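Local coordinates for protein cytochrome c2 iso-2 (Rhodospirillum centenum, PDB 1JDL) that carries electrons through a covalently bound heme, serving as electron donor to the oxidized bacteriochlorophyll in photosynthetic purple bacteria, at residues K7-F12 and V112-Q117; G57-H62 and R80-D85. All blocks are in the same frame, centred on the assembly; numbering follows the deposited sequence.

In the fold
In both contacts of this small heme protein a ring from one helix lies on the backbone of the other segment; contact 1 adds a second ring, Phe12. Contact 1 joins the first and last helices, 5-11 and 105-115, and is the more buried: nearest atoms put Leu115 about 4 Å from the heme and Phe12 about 4 Å from the side chain of the axial ligand His19. Contact 2, partly buried, sets helix 75-85 on the turn that ends helix 51-58. Their centres lie about 25 Å apart on opposite sides of the chain's centre, contact 2 nested in the loop that contact 1 closes. A water joins the polar fringe of contact 1; no hydrogen bond crosses contact 2.

Contact 1. Residues K7-F12 and V112-Q117; sequences KGEAVF and VAYLKQ
Tyr114 lies against the backbone of Gly8 and Glu9 where the N-terminal helix 5-11 meets the C-terminal helix 105-115, the helix pair characteristic of the cytochrome c fold. Its CB sits 3.7 Å from Gly8 C; a side chain at Gly8 would run into that CB. With CG anti to the backbone N (chi1 175°), the ring extends over Glu9, whose CA stands above its centre, 3.8 Å from the centroid, in a CH-pi contact. Along one side CE1 meets Glu9 CB at 3.6 Å; along the other, Tyr114 CE2 lies over a face of the Phe12 ring, 3.6 Å from Phe12 CG, the two planes inclined at 49°. At the tip, Tyr114 OH hydrogen-bonds a water O in the ring plane at 2.7 Å. That water reaches Glu9 OE1 weakly. Deeper in, Phe12 CE1 touches Leu115 CD2 at 4.0 Å. Replacing Tyr114 by alanine would probably open a gap between the helices, deprive Glu9 CA and Phe12 of their ring and cost the water its hydroxyl partner. Contact 1 thus runs from an apolar side near the heme, where Phe12 approaches Cys15 and His19, to a hydrated rim, and its cohesion comes from packing with no direct hydrogen bond across.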
ATOM      1  N   LYS A   7      -7.587  15.386  -7.958  1.00 30.63           N
ATOM      2  CA  LYS A   7      -7.879  14.293  -8.875  1.00 31.42           C
ATOM      3  C   LYS A   7      -7.660  12.982  -8.127  1.00 29.52           C
ATOM      4  O   LYS A   7      -8.344  11.989  -8.373  1.00 29.16           O
ATOM      5  CB  LYS A   7      -6.957  14.350 -10.096  1.00 34.21           C
ATOM      6  CG  LYS A   7      -7.200  13.226 -11.092  1.00 38.29           C
ATOM      7  CD  LYS A   7      -8.627  13.261 -11.618  1.00 41.48           C
ATOM      8  CE  LYS A   7      -8.929  12.054 -12.490  1.00 43.15           C
ATOM      9  NZ  LYS A   7      -8.827  10.782 -11.719  1.00 44.76           N
ATOM     10  N   GLY A   8      -6.701  12.992  -7.205  1.00 27.52           N
ATOM     11  CA  GLY A   8      -6.408  11.803  -6.428  1.00 25.93           C
ATOM     12  C   GLY A   8      -7.607  11.301  -5.649  1.00 25.29           C
ATOM     13  O   GLY A   8      -7.785  10.093  -5.484  1.00 23.96           O
ATOM     14  N   GLU A   9      -8.433  12.226  -5.168  1.00 25.65           N
ATOM     15  CA  GLU A   9      -9.619  11.863  -4.400  1.00 27.25           C
ATOM     16  C   GLU A   9     -10.589  11.072  -5.273  1.00 27.76           C
ATOM     17  O   GLU A   9     -11.298  10.187  -4.791  1.00 26.82           O
ATOM     18  CB  GLU A   9     -10.310  13.120  -3.861  1.00 29.21           C
ATOM     19  CG  GLU A   9     -11.528  12.829  -3.002  1.00 34.06           C
ATOM     20  CD  GLU A   9     -12.167  14.088  -2.446  1.00 37.77           C
ATOM     21  OE1 GLU A   9     -13.167  13.968  -1.707  1.00 40.46           O
ATOM     22  OE2 GLU A   9     -11.672  15.196  -2.748  1.00 39.66           O
ATOM     23  N   ALA A  10     -10.611  11.399  -6.561  1.00 27.56           N
ATOM     24  CA  ALA A  10     -11.477  10.719  -7.515  1.00 27.12           C
ATOM     25  C   ALA A  10     -10.923   9.327  -7.804  1.00 25.97           C
ATOM     26  O   ALA A  10     -11.674   8.357  -7.920  1.00 26.48           O
ATOM     27  CB  ALA A  10     -11.568  11.528  -8.806  1.00 27.97           C
ATOM     28  N   VAL A  11      -9.604   9.234  -7.926  1.00 25.37           N
ATOM     29  CA  VAL A  11      -8.961   7.955  -8.185  1.00 23.88           C
ATOM     30  C   VAL A  11      -9.191   7.037  -6.987  1.00 22.76           C
ATOM     31  O   VAL A  11      -9.357   5.828  -7.139  1.00 22.05           O
ATOM     32  CB  VAL A  11      -7.439   8.120  -8.402  1.00 24.58           C
ATOM     33  CG1 VAL A  11      -6.783   6.756  -8.554  1.00 23.70           C
ATOM     34  CG2 VAL A  11      -7.175   8.962  -9.641  1.00 26.87           C
ATOM     35  N   PHE A  12      -9.216   7.620  -5.792  1.00 20.34           N
ATOM     36  CA  PHE A  12      -9.409   6.832  -4.581  1.00 21.18           C
ATOM     37  C   PHE A  12     -10.739   6.085  -4.569  1.00 20.86           C
ATOM     38  O   PHE A  12     -10.938   5.173  -3.765  1.00 19.98           O
ATOM     39  CB  PHE A  12      -9.316   7.716  -3.336  1.00 20.60           C
ATOM     40  CG  PHE A  12      -9.161   6.939  -2.064  1.00 21.90           C
ATOM     41  CD1 PHE A  12      -7.944   6.342  -1.746  1.00 22.62           C
ATOM     42  CD2 PHE A  12     -10.240   6.754  -1.205  1.00 23.10           C
ATOM     43  CE1 PHE A  12      -7.806   5.571  -0.595  1.00 22.61           C
ATOM     44  CE2 PHE A  12     -10.112   5.985  -0.054  1.00 24.26           C
ATOM     45  CZ  PHE A  12      -8.892   5.392   0.250  1.00 23.43           C
ATOM     46  N   VAL A 112      -1.593   8.973  -4.694  1.00 21.53           N
ATOM     47  CA  VAL A 112      -0.576   9.094  -3.651  1.00 21.93           C
ATOM     48  C   VAL A 112      -0.575  10.530  -3.110  1.00 22.96           C
ATOM     49  O   VAL A 112      -0.396  10.751  -1.911  1.00 22.46           O
ATOM     50  CB  VAL A 112       0.819   8.718  -4.191  1.00 21.86           C
ATOM     51  CG1 VAL A 112       1.902   9.079  -3.183  1.00 24.33           C
ATOM     52  CG2 VAL A 112       0.859   7.223  -4.471  1.00 23.14           C
ATOM     53  N   ALA A 113      -0.785  11.506  -3.988  1.00 23.70           N
ATOM     54  CA  ALA A 113      -0.833  12.900  -3.550  1.00 24.15           C
ATOM     55  C   ALA A 113      -2.008  13.063  -2.586  1.00 24.11           C
ATOM     56  O   ALA A 113      -1.942  13.828  -1.621  1.00 24.82           O
ATOM     57  CB  ALA A 113      -1.000  13.828  -4.755  1.00 25.96           C
ATOM     58  N   TYR A 114      -3.087  12.332  -2.851  1.00 23.07           N
ATOM     59  CA  TYR A 114      -4.273  12.374  -2.004  1.00 21.26           C
ATOM     60  C   TYR A 114      -3.975  11.731  -0.644  1.00 21.04           C
ATOM     61  O   TYR A 114      -4.326  12.275   0.408  1.00 18.61           O
ATOM     62  CB  TYR A 114      -5.426  11.635  -2.695  1.00 21.52           C
ATOM     63  CG  TYR A 114      -6.681  11.519  -1.863  1.00 21.35           C
ATOM     64  CD1 TYR A 114      -7.423  12.648  -1.513  1.00 23.36           C
ATOM     65  CD2 TYR A 114      -7.127  10.277  -1.421  1.00 21.28           C
ATOM     66  CE1 TYR A 114      -8.575  12.541  -0.743  1.00 23.65           C
ATOM     67  CE2 TYR A 114      -8.279  10.159  -0.649  1.00 22.85           C
ATOM     68  CZ  TYR A 114      -8.998  11.293  -0.314  1.00 22.96           C
ATOM     69  OH  TYR A 114     -10.139  11.175   0.447  1.00 25.18           O
ATOM     70  N   LEU A 115      -3.309  10.582  -0.671  1.00 19.77           N
ATOM     71  CA  LEU A 115      -2.971   9.867   0.555  1.00 20.27           C
ATOM     72  C   LEU A 115      -2.027  10.665   1.445  1.00 19.54           C
ATOM     73  O   LEU A 115      -2.067  10.534   2.664  1.00 20.12           O
ATOM     74  CB  LEU A 115      -2.331   8.516   0.227  1.00 21.09           C
ATOM     75  CG  LEU A 115      -3.264   7.470  -0.384  1.00 23.08           C
ATOM     76  CD1 LEU A 115      -2.466   6.242  -0.802  1.00 24.48           C
ATOM     77  CD2 LEU A 115      -4.339   7.100   0.626  1.00 22.66           C
ATOM     78  N   LYS A 116      -1.176  11.481   0.832  1.00 20.46           N
ATOM     79  CA  LYS A 116      -0.217  12.286   1.586  1.00 22.43           C
ATOM     80  C   LYS A 116      -0.910  13.312   2.472  1.00 23.48           C
ATOM     81  O   LYS A 116      -0.331  13.789   3.449  1.00 23.54           O
ATOM     82  CB  LYS A 116       0.745  13.004   0.638  1.00 24.29           C
ATOM     83  CG  LYS A 116       1.709  12.086  -0.092  1.00 28.35           C
ATOM     84  CD  LYS A 116       2.702  12.874  -0.941  1.00 32.39           C
ATOM     85  CE  LYS A 116       3.779  13.542  -0.093  1.00 35.06           C
ATOM     86  NZ  LYS A 116       3.233  14.528   0.880  1.00 38.49           N
ATOM     87  N   GLN A 117      -2.149  13.650   2.127  1.00 23.69           N
ATOM     88  CA  GLN A 117      -2.923  14.622   2.897  1.00 25.12           C
ATOM     89  C   GLN A 117      -3.357  14.081   4.251  1.00 25.12           C
ATOM     90  O   GLN A 117      -3.748  14.846   5.137  1.00 24.63           O
ATOM     91  CB  GLN A 117      -4.171  15.039   2.120  1.00 27.15           C
ATOM     92  CG  GLN A 117      -3.897  15.788   0.833  1.00 30.31           C
ATOM     93  CD  GLN A 117      -5.176  16.231   0.155  1.00 33.79           C
ATOM     94  OE1 GLN A 117      -6.023  15.406  -0.195  1.00 36.79           O
ATOM     95  NE2 GLN A 117      -5.329  17.537  -0.029  1.00 36.28           N
TER
HETATM   96  O   HOH W   1     -11.315  13.491   1.116  1.00 45.31           O

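Contact 2. Residues G57-H62 and R80-D85; sequences GEAGLH and RKFLAD
Leu61 packs on the Phe82 ring just beyond a Schellman motif, the C-terminal turn that ends helix 51-58 in this cytochrome c fold. Gly60 supplies the positive phi of the motif (111°), at which a CB would jam against the preceding carbonyl oxygen, and its N hydrogen-bonds back to Gly57 O at 2.9 Å. The chain then leaves the helix along Phe82, and a backbone hydrogen bond between Leu61 and Ala41 ties it to a neighbouring loop.

The CH-pi contact comes first: Leu61 CB stands over one face of the ring, displaced toward the rim, 3.9 Å from the Phe82 centroid. A chi1 near 180° (-176°) places Phe82 CG opposite its backbone N and swings the ring out toward the turn. Apolar contacts flank it. Ala59 CB fits against Leu83 CD2 at 3.8 Å, while Leu61 CD1 lies 3.9 Å from Phe82 CE1; Leu61 also touches Phe78 and Leu79, and Leu83 touches Ile52.

On the exposed flank of helix 75-85, Lys81 NZ forms a salt bridge to Asp85 OD2, at its syn lone pair. Against the turn's backbone the ring packs tightly, with Phe82 CZ 3.4 Å from Leu61 N.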
ATOM      1  N   GLY A  57       7.438  -5.793   5.544  1.00 16.54           N
ATOM      2  CA  GLY A  57       7.625  -4.744   6.529  1.00 16.76           C
ATOM      3  C   GLY A  57       8.778  -5.071   7.460  1.00 18.18           C
ATOM      4  O   GLY A  57       9.607  -4.208   7.754  1.00 18.24           O
ATOM      5  N   GLU A  58       8.833  -6.318   7.923  1.00 17.97           N
ATOM      6  CA  GLU A  58       9.901  -6.755   8.822  1.00 20.47           C
ATOM      7  C   GLU A  58      11.257  -6.660   8.129  1.00 21.62           C
ATOM      8  O   GLU A  58      12.288  -6.466   8.782  1.00 22.48           O
ATOM      9  CB  GLU A  58       9.664  -8.201   9.270  1.00 23.79           C
ATOM     10  CG  GLU A  58       8.452  -8.388  10.167  1.00 30.61           C
ATOM     11  CD  GLU A  58       8.678  -7.875  11.577  1.00 34.51           C
ATOM     12  OE1 GLU A  58       7.729  -7.925  12.385  1.00 38.52           O
ATOM     13  OE2 GLU A  58       9.803  -7.426  11.883  1.00 38.50           O
ATOM     14  N   ALA A  59      11.251  -6.801   6.806  1.00 20.42           N
ATOM     15  CA  ALA A  59      12.474  -6.724   6.014  1.00 18.71           C
ATOM     16  C   ALA A  59      12.859  -5.274   5.721  1.00 20.10           C
ATOM     17  O   ALA A  59      13.840  -5.016   5.021  1.00 20.72           O
ATOM     18  CB  ALA A  59      12.310  -7.500   4.713  1.00 21.01           C
ATOM     19  N   GLY A  60      12.075  -4.330   6.240  1.00 18.01           N
ATOM     20  CA  GLY A  60      12.394  -2.923   6.056  1.00 18.11           C
ATOM     21  C   GLY A  60      11.500  -2.077   5.170  1.00 19.02           C
ATOM     22  O   GLY A  60      11.758  -0.882   4.989  1.00 20.29           O
ATOM     23  N   LEU A  61      10.443  -2.663   4.621  1.00 16.64           N
ATOM     24  CA  LEU A  61       9.572  -1.892   3.742  1.00 15.97           C
ATOM     25  C   LEU A  61       8.686  -0.877   4.464  1.00 16.51           C
ATOM     26  O   LEU A  61       7.902  -1.229   5.349  1.00 17.28           O
ATOM     27  CB  LEU A  61       8.692  -2.831   2.905  1.00 15.64           C
ATOM     28  CG  LEU A  61       7.713  -2.136   1.950  1.00 16.58           C
ATOM     29  CD1 LEU A  61       8.474  -1.278   0.937  1.00 18.06           C
ATOM     30  CD2 LEU A  61       6.865  -3.192   1.247  1.00 17.39           C
ATOM     31  N   HIS A  62       8.838   0.387   4.084  1.00 15.74           N
ATOM     32  CA  HIS A  62       8.038   1.479   4.630  1.00 17.23           C
ATOM     33  C   HIS A  62       7.362   2.096   3.418  1.00 17.11           C
ATOM     34  O   HIS A  62       7.956   2.150   2.335  1.00 17.95           O
ATOM     35  CB  HIS A  62       8.940   2.487   5.344  1.00 18.29           C
ATOM     36  CG  HIS A  62       9.544   1.945   6.600  1.00 19.80           C
ATOM     37  ND1 HIS A  62       9.058   2.251   7.853  1.00 22.20           N
ATOM     38  CD2 HIS A  62      10.541   1.051   6.791  1.00 20.91           C
ATOM     39  CE1 HIS A  62       9.729   1.563   8.763  1.00 19.22           C
ATOM     40  NE2 HIS A  62      10.634   0.827   8.143  1.00 22.73           N
ATOM     41  N   ARG A  80       7.489  -9.251  -3.839  1.00 17.35           N
ATOM     42  CA  ARG A  80       8.399 -10.369  -4.050  1.00 18.95           C
ATOM     43  C   ARG A  80       9.809  -9.883  -4.352  1.00 19.47           C
ATOM     44  O   ARG A  80      10.786 -10.430  -3.834  1.00 19.69           O
ATOM     45  CB  ARG A  80       7.884 -11.254  -5.188  1.00 21.80           C
ATOM     46  CG  ARG A  80       6.698 -12.109  -4.773  1.00 22.75           C
ATOM     47  CD  ARG A  80       6.085 -12.865  -5.942  1.00 29.48           C
ATOM     48  NE  ARG A  80       4.992 -13.727  -5.495  1.00 32.29           N
ATOM     49  CZ  ARG A  80       4.026 -14.192  -6.282  1.00 34.43           C
ATOM     50  NH1 ARG A  80       4.004 -13.876  -7.570  1.00 35.24           N
ATOM     51  NH2 ARG A  80       3.078 -14.973  -5.778  1.00 34.22           N
ATOM     52  N   LYS A  81       9.919  -8.847  -5.177  1.00 20.04           N
ATOM     53  CA  LYS A  81      11.227  -8.305  -5.520  1.00 21.92           C
ATOM     54  C   LYS A  81      11.878  -7.647  -4.314  1.00 21.21           C
ATOM     55  O   LYS A  81      13.085  -7.770  -4.111  1.00 22.28           O
ATOM     56  CB  LYS A  81      11.112  -7.289  -6.657  1.00 22.99           C
ATOM     57  CG  LYS A  81      12.422  -6.586  -6.972  1.00 26.72           C
ATOM     58  CD  LYS A  81      12.269  -5.570  -8.089  1.00 30.37           C
ATOM     59  CE  LYS A  81      13.548  -4.760  -8.255  1.00 32.80           C
ATOM     60  NZ  LYS A  81      14.738  -5.644  -8.423  1.00 33.21           N
ATOM     61  N   PHE A  82      11.081  -6.947  -3.509  1.00 20.50           N
ATOM     62  CA  PHE A  82      11.623  -6.282  -2.330  1.00 20.87           C
ATOM     63  C   PHE A  82      12.246  -7.286  -1.366  1.00 20.29           C
ATOM     64  O   PHE A  82      13.337  -7.060  -0.843  1.00 20.75           O
ATOM     65  CB  PHE A  82      10.535  -5.500  -1.583  1.00 19.59           C
ATOM     66  CG  PHE A  82      11.065  -4.712  -0.413  1.00 21.89           C
ATOM     67  CD1 PHE A  82      11.521  -3.410  -0.584  1.00 22.58           C
ATOM     68  CD2 PHE A  82      11.165  -5.294   0.846  1.00 21.60           C
ATOM     69  CE1 PHE A  82      12.074  -2.698   0.483  1.00 23.42           C
ATOM     70  CE2 PHE A  82      11.716  -4.596   1.919  1.00 22.75           C
ATOM     71  CZ  PHE A  82      12.173  -3.292   1.735  1.00 22.59           C
ATOM     72  N   LEU A  83      11.541  -8.385  -1.120  1.00 20.74           N
ATOM     73  CA  LEU A  83      12.029  -9.415  -0.211  1.00 20.78           C
ATOM     74  C   LEU A  83      13.265 -10.113  -0.748  1.00 22.42           C
ATOM     75  O   LEU A  83      14.193 -10.415   0.006  1.00 23.06           O
ATOM     76  CB  LEU A  83      10.932 -10.441   0.065  1.00 20.97           C
ATOM     77  CG  LEU A  83       9.821  -9.945   0.998  1.00 22.00           C
ATOM     78  CD1 LEU A  83       8.677 -10.939   1.014  1.00 23.28           C
ATOM     79  CD2 LEU A  83      10.386  -9.753   2.392  1.00 22.45           C
ATOM     80  N   ALA A  84      13.277 -10.377  -2.050  1.00 21.84           N
ATOM     81  CA  ALA A  84      14.426 -11.032  -2.662  1.00 21.89           C
ATOM     82  C   ALA A  84      15.650 -10.127  -2.562  1.00 22.04           C
ATOM     83  O   ALA A  84      16.727 -10.568  -2.160  1.00 22.37           O
ATOM     84  CB  ALA A  84      14.131 -11.354  -4.118  1.00 23.57           C
ATOM     85  N   ASP A  85      15.483  -8.858  -2.922  1.00 22.10           N
ATOM     86  CA  ASP A  85      16.587  -7.905  -2.864  1.00 23.03           C
ATOM     87  C   ASP A  85      17.142  -7.766  -1.450  1.00 23.46           C
ATOM     88  O   ASP A  85      18.329  -7.500  -1.263  1.00 22.65           O
ATOM     89  CB  ASP A  85      16.140  -6.523  -3.351  1.00 24.51           C
ATOM     90  CG  ASP A  85      16.002  -6.444  -4.857  1.00 24.70           C
ATOM     91  OD1 ASP A  85      16.384  -7.410  -5.548  1.00 25.61           O
ATOM     92  OD2 ASP A  85      15.518  -5.403  -5.350  1.00 27.84           O
TER